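PDB 6WCI: cysteine desulfurase from Stenotrophomonas maltophilia, which probably uses pyridoxal 5'-phosphate to remove sulfur from L-cysteine, producing L-alanine and passing the sulfur to a carrier. Local coordinates for residues T191-S194 and T199-P202; V376-G381 and E412-A417. All coordinates share one frame; numbering follows the deposited sequence.

How the contacts relate
Two contacts are set in series along the chain. Contact 1 (191-194 with 199-202) comes first: directly after strand 185-191, an inner strand of the seven-stranded mixed sheet, it folds the chain back over four intervening residues before helix 203-212 begins. Contact 2 (376-381 with 412-417) opens much later and closes a longer loop of 30 residues, containing helix 386-392 and strand 397-401. Neither loop encloses or crosses the other. The centres of contacts 1 and 2 are about 24 Å apart, and the nearest atoms of contacts 1 and 2 are about 12 Å apart. Contact 1 lies at the exit of a strand of the large sheet; contact 2 joins helix 408-422 to the smaller, six-stranded one.

Contact 1: T191-S194 and T199-P202; sequences THVS and TVNP
Asn201 and Thr199 grip the backbone of 191-194 across a chain reversal with one isolated antiparallel bridge, in the loop that leaves strand 185-191 of the large seven-stranded sheet and leads into helix 203-212. The setting is the fold-type-I architecture of the class-V pyridoxal-phosphate-dependent aminotransferase family. The bridge is a non-hydrogen-bonded pair, Val193 with Val200, their CA atoms 4.7 Å apart, and backbone bonds flank it. The backbone N of Asn201 gives an almost straight hydrogen bond to His192 O (2.9 Å, 173° at the hydrogen), and Ser194 N answers by donating to Thr199 O, which it meets in the carbonyl plane. Thr199 O also receives a CA-H...O contact from Val193 CA at 3.2 Å, so one N-H bond and a weaker CA-H contact share this oxygen. Asn201 adds a side-chain bond: CG stands anti to the carbonyl carbon (chi1 -75°), which directs ND2 at the carbonyl of Thr191. Asn201 ND2 reaches Thr191 O at 2.9 Å, the donor tilted 30° from the carbonyl plane. The side chain of Thr191 crosses that of Asn201 at about a right angle, Thr191 CG2 lying 3.7 Å from Asn201 ND2. His192 sends its ring past Val200, with His192 CD2 4.4 Å from Val200 CG1, while ND1 is hydrogen-bonded to Tyr240 OH. Thr199 OG1 turns to Gly170 O, and Ser194 OG bonds to the backbone N of Val196 and Leu197 within the turn. Val193 and Val200 lie side by side and point the same way, CG2 to CG2 at 4.1 Å.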
# COMPACT_ATOMS: atom_id res chain seq x y z
N THR B 191 11.97 13.78 -14.25
CA THR B 191 11.25 14.31 -13.10
C THR B 191 10.64 15.67 -13.42
O THR B 191 11.16 16.45 -14.22
CB THR B 191 12.15 14.42 -11.88
OG1 THR B 191 11.36 14.76 -10.74
CG2 THR B 191 13.21 15.49 -12.07
N HIS B 192 9.49 15.93 -12.79
CA HIS B 192 8.88 17.25 -12.93
C HIS B 192 9.60 18.24 -12.03
O HIS B 192 9.97 19.34 -12.46
CB HIS B 192 7.39 17.18 -12.61
CG HIS B 192 6.63 18.41 -13.00
ND1 HIS B 192 5.25 18.47 -12.95
CD2 HIS B 192 7.05 19.62 -13.44
CE1 HIS B 192 4.86 19.66 -13.35
NE2 HIS B 192 5.92 20.38 -13.66
N VAL B 193 9.84 17.84 -10.78
CA VAL B 193 10.56 18.65 -9.81
C VAL B 193 11.56 17.77 -9.07
O VAL B 193 11.19 16.71 -8.56
CB VAL B 193 9.61 19.35 -8.83
CG1 VAL B 193 10.40 20.17 -7.82
CG2 VAL B 193 8.63 20.23 -9.58
N SER B 194 12.81 18.21 -9.02
CA SER B 194 13.88 17.45 -8.38
C SER B 194 13.78 17.59 -6.86
O SER B 194 13.68 18.70 -6.33
CB SER B 194 15.24 17.94 -8.88
OG SER B 194 16.29 17.60 -7.99
N THR B 199 14.80 21.92 -8.94
CA THR B 199 14.59 22.37 -10.31
C THR B 199 13.20 21.99 -10.81
O THR B 199 12.72 20.88 -10.56
CB THR B 199 15.66 21.77 -11.24
OG1 THR B 199 16.96 22.27 -10.87
CG2 THR B 199 15.39 22.13 -12.68
N VAL B 200 12.54 22.92 -11.48
CA VAL B 200 11.30 22.65 -12.19
C VAL B 200 11.65 22.44 -13.66
O VAL B 200 12.16 23.36 -14.32
CB VAL B 200 10.29 23.79 -12.02
CG1 VAL B 200 9.04 23.49 -12.84
CG2 VAL B 200 9.95 24.00 -10.53
N ASN B 201 11.37 21.24 -14.18
CA ASN B 201 11.73 21.00 -15.57
C ASN B 201 10.59 21.39 -16.50
O ASN B 201 9.42 21.29 -16.13
CB ASN B 201 12.09 19.53 -15.79
CG ASN B 201 13.46 19.17 -15.23
OD1 ASN B 201 14.36 20.03 -15.16
ND2 ASN B 201 13.62 17.92 -14.83
N PRO B 202 10.89 21.85 -17.72
CA PRO B 202 9.82 22.13 -18.68
C PRO B 202 9.23 20.86 -19.26
O PRO B 202 9.48 20.52 -20.42
CB PRO B 202 10.53 22.97 -19.76
CG PRO B 202 11.97 22.59 -19.65
CD PRO B 202 12.22 22.25 -18.21

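Contact 2: V376-G381 and E412-A417; sequences VAVRSG and ERFMTA
Val376 and Phe414 meet through two extended first torsions: Val376 holds CG1 anti to its backbone N (chi1 177°), and Phe414 likewise swings CG away from its own N (chi1 173°), carrying the ring from the helix toward the strand. The two side chains cross at about a right angle. Val376 CG1 approaches the ring obliquely, 3.6 Å from Phe414 CD2 and 3.7 Å from Phe414 CE2, so a single methyl spans that ring bond. The other branch of the same valine, CG2, is directed at the helix one turn further on and meets Ala417 CB at 4.1 Å. Val376 thus fits between Phe414 and Ala417, residues spaced i and i+3 on the helix. Val378, two residues on, comes to the ring differently: its CG1 approaches the edge close to the ring plane, 3.9 Å from Phe414 CE2. Both valines point their CB atoms at the helix and Ala377 points away, so the valines alternate with Ala377 in direction. No hydrogen bond joins the two segments; the interface is apolar, and its four touching residues are buried. Met415 SD also lies at the edge of the Phe414 ring, in its plane, and the rings of Phe48 and Phe332 meet that of Phe414 as well. This is helix-on-sheet packing in the smaller domain of a fold-type-I enzyme, helix 408-422 lying on the six-stranded sheet. Leu371 of helix 364-373 packs on Val376, Val378 and Ala417. Helix 318-336 also packs on helix 408-422, with Leu336 touching Phe414 and Met415. Strand 376-381 itself runs between strands 43-47 and 397-401, Ala377 bonded through its backbone to Val46 and Phe48, and Arg379 to Arg399.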
# COMPACT_ATOMS: atom_id res chain seq x y z
N VAL B 376 15.59 22.17 14.81
CA VAL B 376 15.45 22.27 13.36
C VAL B 376 15.57 20.88 12.76
O VAL B 376 16.55 20.17 12.99
CB VAL B 376 16.51 23.21 12.77
CG1 VAL B 376 16.39 23.22 11.26
CG2 VAL B 376 16.37 24.62 13.33
N ALA B 377 14.57 20.50 11.97
CA ALA B 377 14.59 19.21 11.28
C ALA B 377 14.95 19.45 9.82
O ALA B 377 14.19 20.07 9.07
CB ALA B 377 13.24 18.51 11.41
N VAL B 378 16.12 18.98 9.42
CA VAL B 378 16.51 18.90 8.02
C VAL B 378 17.06 17.50 7.78
O VAL B 378 17.17 16.68 8.69
CB VAL B 378 17.55 19.97 7.62
CG1 VAL B 378 17.01 21.36 7.88
CG2 VAL B 378 18.85 19.75 8.36
N ARG B 379 17.42 17.23 6.53
CA ARG B 379 17.92 15.93 6.13
C ARG B 379 19.26 16.12 5.45
O ARG B 379 19.38 16.94 4.53
CB ARG B 379 16.94 15.24 5.19
CG ARG B 379 17.40 13.89 4.67
CD ARG B 379 17.67 12.94 5.82
NE ARG B 379 17.70 11.54 5.38
CZ ARG B 379 18.32 10.58 6.04
NH1 ARG B 379 18.97 10.86 7.17
NH2 ARG B 379 18.30 9.33 5.58
N SER B 380 20.26 15.35 5.86
CA SER B 380 21.54 15.33 5.18
C SER B 380 21.82 13.94 4.64
O SER B 380 21.50 12.94 5.28
CB SER B 380 22.67 15.78 6.10
OG SER B 380 22.47 17.12 6.50
N GLY B 381 22.41 13.88 3.46
CA GLY B 381 22.80 12.62 2.87
C GLY B 381 22.73 12.71 1.35
O GLY B 381 23.04 13.76 0.77
N GLU B 412 14.09 32.89 9.90
CA GLU B 412 15.06 33.67 10.67
C GLU B 412 15.60 32.86 11.84
O GLU B 412 16.82 32.85 12.09
CB GLU B 412 14.45 34.98 11.15
CG GLU B 412 14.09 35.96 10.03
CD GLU B 412 15.32 36.49 9.27
OE1 GLU B 412 15.16 36.92 8.11
OE2 GLU B 412 16.43 36.47 9.83
N ARG B 413 14.72 32.14 12.56
CA ARG B 413 15.17 31.24 13.62
C ARG B 413 16.15 30.20 13.09
O ARG B 413 17.09 29.81 13.78
CB ARG B 413 13.97 30.54 14.26
CG ARG B 413 12.98 31.45 14.96
CD ARG B 413 11.95 30.62 15.74
NE ARG B 413 12.61 29.62 16.57
CZ ARG B 413 13.13 29.87 17.76
NH1 ARG B 413 13.06 31.09 18.27
NH2 ARG B 413 13.72 28.91 18.46
N PHE B 414 15.91 29.72 11.87
CA PHE B 414 16.80 28.73 11.26
C PHE B 414 18.21 29.30 11.08
O PHE B 414 19.21 28.67 11.45
CB PHE B 414 16.22 28.29 9.91
CG PHE B 414 17.13 27.40 9.11
CD1 PHE B 414 18.13 27.93 8.30
CD2 PHE B 414 16.96 26.02 9.14
CE1 PHE B 414 18.95 27.10 7.57
CE2 PHE B 414 17.78 25.19 8.40
CZ PHE B 414 18.78 25.72 7.62
N MET B 415 18.31 30.50 10.50
CA MET B 415 19.62 31.07 10.22
C MET B 415 20.41 31.32 11.49
O MET B 415 21.64 31.20 11.50
CB MET B 415 19.46 32.35 9.42
CG MET B 415 18.61 32.16 8.19
SD MET B 415 19.50 31.27 6.90
CE MET B 415 18.18 30.89 5.76
N THR B 416 19.71 31.67 12.58
CA THR B 416 20.38 31.82 13.87
C THR B 416 20.90 30.49 14.38
O THR B 416 22.01 30.42 14.93
CB THR B 416 19.41 32.46 14.87
OG1 THR B 416 19.25 33.85 14.56
CG2 THR B 416 19.92 32.30 16.30
N ALA B 417 20.13 29.42 14.18
CA ALA B 417 20.61 28.10 14.56
C ALA B 417 21.77 27.65 13.68
O ALA B 417 22.70 26.99 14.15
CB ALA B 417 19.46 27.09 14.50